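PDB 5ZQA: Lmo2812 protein from Listeria monocytogenes EGD-e, which is a penicillin-binding protein of the peptidase S11 family that probably acts as a serine-type D-Ala-D-Ala carboxypeptidase in cell-wall peptidoglycan metabolism. Local coordinates for residues 67-81 and 133-147. Sequence-based numbering, arbitrary orientation.
With MG (magnesium ion), chain B.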
# COMPACT_ATOMS: atom_id res chain seq x y z
N MET A 67 -5.27 2.47 -1.58
CA MET A 67 -6.47 3.16 -2.04
C MET A 67 -7.52 3.14 -0.94
O MET A 67 -8.22 4.14 -0.72
CB MET A 67 -7.04 2.54 -3.31
CG MET A 67 -8.38 3.17 -3.73
SD MET A 67 -8.29 4.94 -4.06
CE MET A 67 -7.67 4.94 -5.75
N THR A 68 -7.63 2.02 -0.23
CA THR A 68 -8.53 1.97 0.91
C THR A 68 -8.12 3.01 1.96
O THR A 68 -8.98 3.71 2.49
CB THR A 68 -8.58 0.56 1.51
OG1 THR A 68 -8.95 -0.35 0.45
CG2 THR A 68 -9.61 0.44 2.65
N ALA A 69 -6.82 3.12 2.24
CA ALA A 69 -6.32 4.14 3.17
C ALA A 69 -6.72 5.54 2.71
O ALA A 69 -7.19 6.35 3.52
CB ALA A 69 -4.79 4.04 3.33
N PHE A 70 -6.53 5.82 1.42
CA PHE A 70 -6.90 7.13 0.87
C PHE A 70 -8.36 7.45 1.15
O PHE A 70 -8.68 8.55 1.62
CB PHE A 70 -6.62 7.19 -0.64
CG PHE A 70 -6.84 8.55 -1.24
CD1 PHE A 70 -5.84 9.50 -1.20
CD2 PHE A 70 -8.06 8.89 -1.80
CE1 PHE A 70 -6.03 10.77 -1.74
CE2 PHE A 70 -8.26 10.15 -2.34
CZ PHE A 70 -7.24 11.08 -2.30
N LEU A 71 -9.23 6.48 0.91
CA LEU A 71 -10.65 6.70 1.09
C LEU A 71 -11.07 6.82 2.57
O LEU A 71 -11.98 7.58 2.90
CB LEU A 71 -11.43 5.58 0.39
CG LEU A 71 -11.36 5.74 -1.14
CD1 LEU A 71 -11.95 4.53 -1.85
CD2 LEU A 71 -12.07 7.02 -1.60
N VAL A 72 -10.39 6.10 3.46
CA VAL A 72 -10.59 6.26 4.89
C VAL A 72 -10.22 7.67 5.33
O VAL A 72 -10.98 8.34 6.03
CB VAL A 72 -9.78 5.23 5.69
CG1 VAL A 72 -9.74 5.58 7.16
CG2 VAL A 72 -10.37 3.83 5.47
N LEU A 73 -9.05 8.13 4.88
CA LEU A 73 -8.55 9.44 5.27
C LEU A 73 -9.43 10.57 4.69
O LEU A 73 -9.69 11.57 5.38
CB LEU A 73 -7.10 9.59 4.82
CG LEU A 73 -6.16 8.66 5.59
CD1 LEU A 73 -4.79 8.60 4.93
CD2 LEU A 73 -6.03 9.09 7.04
N GLU A 74 -9.91 10.40 3.46
CA GLU A 74 -10.88 11.34 2.88
C GLU A 74 -12.15 11.41 3.73
O GLU A 74 -12.65 12.49 4.05
CB GLU A 74 -11.25 10.94 1.45
CG GLU A 74 -10.13 11.10 0.43
CD GLU A 74 -9.91 12.55 0.06
OE1 GLU A 74 -10.79 13.13 -0.61
OE2 GLU A 74 -8.87 13.13 0.47
N ALA A 75 -12.66 10.25 4.13
CA ALA A 75 -13.90 10.18 4.91
C ALA A 75 -13.75 10.91 6.23
O ALA A 75 -14.66 11.63 6.65
CB ALA A 75 -14.31 8.73 5.14
N VAL A 76 -12.62 10.75 6.89
CA VAL A 76 -12.44 11.44 8.16
C VAL A 76 -12.38 12.96 7.92
O VAL A 76 -13.01 13.72 8.65
CB VAL A 76 -11.19 10.96 8.91
CG1 VAL A 76 -10.98 11.79 10.18
CG2 VAL A 76 -11.33 9.46 9.23
N ASP A 77 -11.64 13.40 6.91
CA ASP A 77 -11.53 14.84 6.66
C ASP A 77 -12.87 15.45 6.29
O ASP A 77 -13.16 16.61 6.62
CB ASP A 77 -10.52 15.12 5.54
CG ASP A 77 -9.09 14.93 5.99
OD1 ASP A 77 -8.88 14.51 7.15
OD2 ASP A 77 -8.18 15.17 5.17
N ASN A 78 -13.69 14.65 5.61
CA ASN A 78 -14.99 15.09 5.10
C ASN A 78 -16.12 14.92 6.10
O ASN A 78 -17.28 15.09 5.73
CB ASN A 78 -15.33 14.34 3.81
CG ASN A 78 -14.45 14.73 2.65
OD1 ASN A 78 -13.75 15.74 2.70
ND2 ASN A 78 -14.49 13.94 1.58
N ASN A 79 -15.77 14.56 7.34
CA ASN A 79 -16.72 14.46 8.44
C ASN A 79 -17.71 13.31 8.22
O ASN A 79 -18.87 13.38 8.64
CB ASN A 79 -17.45 15.80 8.62
CG ASN A 79 -18.01 16.00 10.02
OD1 ASN A 79 -17.58 15.35 10.97
ND2 ASN A 79 -18.98 16.91 10.15
N GLU A 80 -17.23 12.23 7.61
CA GLU A 80 -18.07 11.10 7.25
C GLU A 80 -17.68 9.83 8.00
O GLU A 80 -18.29 8.78 7.82
CB GLU A 80 -17.99 10.82 5.74
CG GLU A 80 -18.57 11.93 4.87
CD GLU A 80 -18.12 11.85 3.42
OE1 GLU A 80 -17.23 11.03 3.08
OE2 GLU A 80 -18.65 12.64 2.60
N LEU A 81 -16.64 9.93 8.82
CA LEU A 81 -16.07 8.78 9.53
C LEU A 81 -15.30 9.30 10.73
O LEU A 81 -14.61 10.31 10.63
CB LEU A 81 -15.15 7.97 8.61
CG LEU A 81 -14.50 6.69 9.15
CD1 LEU A 81 -15.51 5.57 9.30
CD2 LEU A 81 -13.35 6.25 8.25
N ARG A 133 -17.76 -0.48 5.98
CA ARG A 133 -18.28 0.67 6.71
C ARG A 133 -18.48 1.85 5.77
O ARG A 133 -19.47 2.57 5.85
CB ARG A 133 -17.34 1.03 7.86
CG ARG A 133 -17.51 2.45 8.43
CD ARG A 133 -18.89 2.69 9.07
NE ARG A 133 -18.93 4.06 9.58
CZ ARG A 133 -19.14 5.13 8.83
NH1 ARG A 133 -19.40 4.98 7.53
NH2 ARG A 133 -19.12 6.35 9.37
N LEU A 134 -17.54 2.05 4.85
CA LEU A 134 -17.63 3.20 3.96
C LEU A 134 -18.69 3.07 2.88
O LEU A 134 -19.40 4.04 2.60
CB LEU A 134 -16.27 3.47 3.32
CG LEU A 134 -15.24 4.06 4.29
CD1 LEU A 134 -13.89 4.14 3.61
CD2 LEU A 134 -15.69 5.43 4.78
N ASP A 135 -18.80 1.92 2.23
CA ASP A 135 -19.70 1.81 1.08
C ASP A 135 -20.35 0.44 0.90
O ASP A 135 -20.89 0.16 -0.18
CB ASP A 135 -18.97 2.19 -0.20
CG ASP A 135 -18.63 3.66 -0.27
OD1 ASP A 135 -19.54 4.48 -0.55
OD2 ASP A 135 -17.44 4.01 -0.04
N GLY A 136 -20.32 -0.38 1.94
CA GLY A 136 -20.89 -1.72 1.86
C GLY A 136 -20.28 -2.54 0.74
O GLY A 136 -19.07 -2.48 0.48
N ALA A 137 -21.13 -3.28 0.03
CA ALA A 137 -20.66 -4.14 -1.05
C ALA A 137 -20.21 -3.36 -2.28
O ALA A 137 -19.67 -3.93 -3.22
CB ALA A 137 -21.74 -5.15 -1.43
N ASP A 138 -20.42 -2.05 -2.27
CA ASP A 138 -20.06 -1.23 -3.42
C ASP A 138 -18.69 -0.55 -3.29
O ASP A 138 -18.35 0.31 -4.09
CB ASP A 138 -21.11 -0.15 -3.68
CG ASP A 138 -22.43 -0.72 -4.14
OD1 ASP A 138 -22.46 -1.91 -4.53
OD2 ASP A 138 -23.43 0.03 -4.13
N PHE A 139 -17.92 -0.93 -2.27
CA PHE A 139 -16.64 -0.25 -2.07
C PHE A 139 -15.65 -0.38 -3.25
O PHE A 139 -15.00 0.61 -3.58
CB PHE A 139 -15.96 -0.74 -0.79
CG PHE A 139 -14.80 0.12 -0.37
CD1 PHE A 139 -15.01 1.41 0.10
CD2 PHE A 139 -13.50 -0.36 -0.45
CE1 PHE A 139 -13.94 2.21 0.48
CE2 PHE A 139 -12.43 0.44 -0.05
CZ PHE A 139 -12.65 1.72 0.41
N PRO A 140 -15.55 -1.56 -3.90
CA PRO A 140 -14.63 -1.60 -5.05
C PRO A 140 -14.98 -0.58 -6.13
O PRO A 140 -14.08 -0.02 -6.75
CB PRO A 140 -14.80 -3.03 -5.57
CG PRO A 140 -15.16 -3.81 -4.34
CD PRO A 140 -16.04 -2.90 -3.54
N LYS A 141 -16.27 -0.34 -6.35
CA LYS A 141 -16.68 0.68 -7.32
C LYS A 141 -16.18 2.06 -6.89
O LYS A 141 -15.72 2.85 -7.72
CB LYS A 141 -18.20 0.68 -7.48
CG LYS A 141 -18.74 1.71 -8.47
CD LYS A 141 -19.97 1.17 -9.21
CE LYS A 141 -20.95 0.52 -8.24
NZ LYS A 141 -22.15 -0.06 -8.91
N GLU A 142 -16.22 2.34 -5.59
CA GLU A 142 -15.71 3.61 -5.10
C GLU A 142 -14.19 3.70 -5.22
O GLU A 142 -13.66 4.77 -5.52
CB GLU A 142 -16.14 3.84 -3.65
CG GLU A 142 -17.64 4.09 -3.51
CD GLU A 142 -18.09 5.35 -4.23
OE1 GLU A 142 -17.26 6.26 -4.46
OE2 GLU A 142 -19.29 5.44 -4.58
N MET A 143 -13.50 2.59 -5.02
CA MET A 143 -12.05 2.56 -5.23
C MET A 143 -11.71 2.91 -6.68
O MET A 143 -10.81 3.70 -6.94
CB MET A 143 -11.47 1.18 -4.89
CG MET A 143 -11.62 0.76 -3.44
SD MET A 143 -11.05 -0.94 -3.16
CE MET A 143 -9.27 -0.70 -3.02
N ASN A 144 -12.44 2.32 -7.62
CA ASN A 144 -12.17 2.58 -9.03
C ASN A 144 -12.63 3.98 -9.45
O ASN A 144 -11.99 4.63 -10.29
CB ASN A 144 -12.82 1.50 -9.87
CG ASN A 144 -12.11 0.18 -9.73
OD1 ASN A 144 -10.89 0.14 -9.83
ND2 ASN A 144 -12.85 -0.89 -9.46
N ASN A 145 -13.71 4.47 -8.83
CA ASN A 145 -14.12 5.85 -9.06
C ASN A 145 -13.04 6.83 -8.63
O ASN A 145 -12.77 7.80 -9.32
CB ASN A 145 -15.42 6.15 -8.32
CG ASN A 145 -16.64 5.64 -9.05
OD1 ASN A 145 -16.55 5.24 -10.22
ND2 ASN A 145 -17.78 5.68 -8.39
N GLN A 146 -12.42 6.56 -7.49
CA GLN A 146 -11.37 7.44 -6.99
C GLN A 146 -10.13 7.35 -7.87
O GLN A 146 -9.46 8.35 -8.10
CB GLN A 146 -11.01 7.11 -5.53
CG GLN A 146 -9.98 8.06 -4.94
CD GLN A 146 -10.46 9.50 -4.88
OE1 GLN A 146 -9.83 10.41 -5.43
NE2 GLN A 146 -11.57 9.73 -4.20
N ALA A 147 -9.84 6.15 -8.38
CA ALA A 147 -8.72 5.96 -9.28
C ALA A 147 -8.88 6.87 -10.49
O ALA A 147 -7.95 7.58 -10.87
CB ALA A 147 -8.61 4.49 -9.72
MG MG B . -11.10 15.25 -0.79
O HOH W 1 -12.63 11.49 -2.16
O HOH W 2 -9.00 15.43 -0.57
O HOH W 3 -11.31 15.45 1.33
O HOH W 4 -13.05 15.06 -0.91
O HOH W 5 -19.81 7.43 5.88
O HOH W 6 -11.02 14.85 -2.83
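L71 is the knob of this contact, its side chain set in a hole formed by L134, F139, M143 and Q146. CD1 meets F139 CZ at 3.7 Å, whereas CD2 lies near Q146. One turn earlier, M67 lies alongside M143, the two chains running in opposing senses. M67 extends CG away from its backbone N (chi1 174°) and then bends twice, which brings SD to 3.7 Å from Q146 CG. L134 places CD1 near V72 and CD2 3.6 Å from A75 CB. The Q146 side chain runs across that of F70, its amide plane turned 52° from the ring, with CD 3.4 Å from F70 CE2.

The direct hydrogen bond lies at the far end: R133 NH2 donates to E80 O over 3.0 Å along a bent path, and a water joins the same carbonyl to NH1. L81 CD1 sits over one guanidinium face, displaced toward its rim, while E85 forms a salt bridge with NE.

Helix 65-77, which follows the predicted nucleophile S62, thus rests on two consecutive helices, 124-135 and 139-150; segments 67-77 and 139-147 cross nearly perpendicularly (89°). Through a weakly held water, Q146 NE2 also reaches magnesium-bound E74 OE1, linking the buried apolar packing to a metal ligand.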